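Local coordinates for protein TBC1 domain family member 22A (PDB 2QFZ) that probably acts as a GTPase-activating protein for Rab family GTPases through its TBC domain, the part of the protein present here, at residues 110-113 with 114-117. Sequence-based numbering, arbitrary orientation.
Sequences IDIP and RMSP
Asp111 and Arg114 occupy the aspartate and arginine positions of the IxxDxxR motif of TBC domains, in which the arginine corresponds to the arginine finger of related Rab-GAPs. Where the chain leaves helix 102-111, two i to i+3 bonds of the 3-10 type follow one another. Arg114 N donates to Asp111 O at 3.2 Å, and one residue further on Met115 N reaches Ile112 O at 3.0 Å in a straighter bond (167° at the hydrogen). The Arg114 side chain folds back alongside Ile110, with the bend at chi3 (-48°) bringing the guanidinium round toward Asp111. Its CD packs 3.1 Å from Ile110 O, which lies over one guanidinium face and takes no hydrogen bond from NE, while NH2 rests 3.7 Å from CG2 of Ile110. The salt bridge pairs Asp111 OD1 with Arg114 NH1 at 3.3 Å. Carboxylate and guanidinium planes are inclined by 31°, but the oxygen stands well out of the guanidinium plane and no N-H points at it. The other carboxylate oxygen, OD2, is hydrogen-bonded to Tyr146 OH, and both charged side chains touch Gln148; Tyr146 and Gln148 belong to the YxQ motif, whose glutamine is the second finger in related TBC domains. On the buried side, Met115 lies next to Ile112, its SD 3.8 Å from Ile112 CD1; Ile112 packs on helices 124-140 and 150-162, Met115 on 150-162. Tyr146 thus probably steadies the aspartate, which attracts the arginine mainly by charge, without a directional bond between the two side chains, as may suit a finger that reorients on Rab binding.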
loop_
_atom_site.group_PDB
_atom_site.type_symbol
_atom_site.label_atom_id
_atom_site.label_comp_id
_atom_site.label_asym_id
_atom_site.label_seq_id
_atom_site.Cartn_x
_atom_site.Cartn_y
_atom_site.Cartn_z
ATOM N N ILE A 110 -1.199 -7.776 19.612
ATOM C CA ILE A 110 -2.659 -7.875 19.556
ATOM C C ILE A 110 -3.208 -7.745 18.137
ATOM O O ILE A 110 -4.135 -8.463 17.746
ATOM C CB ILE A 110 -3.301 -6.805 20.451
ATOM C CG1 ILE A 110 -3.073 -7.176 21.927
ATOM C CG2 ILE A 110 -4.808 -6.656 20.149
ATOM C CD1 ILE A 110 -3.106 -5.977 22.871
ATOM N N ASP A 111 -2.640 -6.822 17.377
ATOM C CA ASP A 111 -3.088 -6.538 16.012
ATOM C C ASP A 111 -2.638 -7.572 14.999
ATOM O O ASP A 111 -3.454 -8.023 14.207
ATOM C CB ASP A 111 -2.583 -5.170 15.551
ATOM C CG ASP A 111 -3.243 -4.005 16.307
ATOM O OD1 ASP A 111 -4.232 -4.235 17.056
ATOM O OD2 ASP A 111 -2.748 -2.872 16.149
ATOM N N ILE A 112 -1.349 -7.937 15.014
ATOM C CA ILE A 112 -0.818 -8.811 13.961
ATOM C C ILE A 112 -1.604 -10.099 13.872
ATOM O O ILE A 112 -2.139 -10.391 12.806
ATOM C CB ILE A 112 0.746 -9.070 14.040
ATOM C CG1 ILE A 112 1.525 -7.781 13.801
ATOM C CG2 ILE A 112 1.185 -10.163 13.048
ATOM C CD1 ILE A 112 0.760 -6.683 13.134
ATOM N N PRO A 113 -1.696 -10.874 14.985
ATOM C CA PRO A 113 -2.459 -12.140 14.983
ATOM C C PRO A 113 -3.863 -12.148 14.386
ATOM O O PRO A 113 -4.294 -13.192 13.916
ATOM C CB PRO A 113 -2.497 -12.507 16.458
ATOM C CG PRO A 113 -1.159 -12.048 16.944
ATOM C CD PRO A 113 -1.031 -10.684 16.286
ATOM N N ARG A 114 -4.553 -11.016 14.371
ATOM C CA ARG A 114 -5.936 -10.959 13.877
ATOM C C ARG A 114 -6.085 -10.149 12.586
ATOM O O ARG A 114 -7.211 -9.771 12.220
ATOM C CB ARG A 114 -6.892 -10.337 14.924
ATOM C CG ARG A 114 -6.472 -10.365 16.419
ATOM C CD ARG A 114 -7.097 -9.167 17.193
ATOM N NE ARG A 114 -6.902 -7.916 16.454
ATOM C CZ ARG A 114 -7.296 -6.705 16.855
ATOM N NH1 ARG A 114 -7.064 -5.653 16.046
ATOM N NH2 ARG A 114 -7.897 -6.525 18.044
ATOM N N MET A 115 -4.980 -9.858 11.897
ATOM C CA MET A 115 -5.065 -9.074 10.658
ATOM C C MET A 115 -5.291 -10.000 9.445
ATOM O O MET A 115 -5.218 -11.222 9.552
ATOM C CB MET A 115 -3.828 -8.160 10.486
ATOM C CG MET A 115 -2.602 -8.825 9.935
ATOM S SD MET A 115 -1.128 -7.789 10.061
ATOM C CE MET A 115 -1.119 -7.036 8.426
ATOM N N SER A 116 -5.585 -9.390 8.302
ATOM C CA SER A 116 -5.883 -10.105 7.071
ATOM C C SER A 116 -4.659 -10.046 6.139
ATOM O O SER A 116 -3.867 -9.103 6.230
ATOM C CB SER A 116 -7.138 -9.482 6.421
ATOM O OG SER A 116 -7.096 -9.549 5.004
ATOM N N PRO A 117 -4.485 -11.049 5.245
ATOM C CA PRO A 117 -5.249 -12.293 5.067
ATOM C C PRO A 117 -4.828 -13.390 6.043
ATOM O O PRO A 117 -3.631 -13.612 6.253
ATOM C CB PRO A 117 -4.931 -12.685 3.619
ATOM C CG PRO A 117 -4.144 -11.489 3.047
ATOM C CD PRO A 117 -3.460 -10.925 4.197
#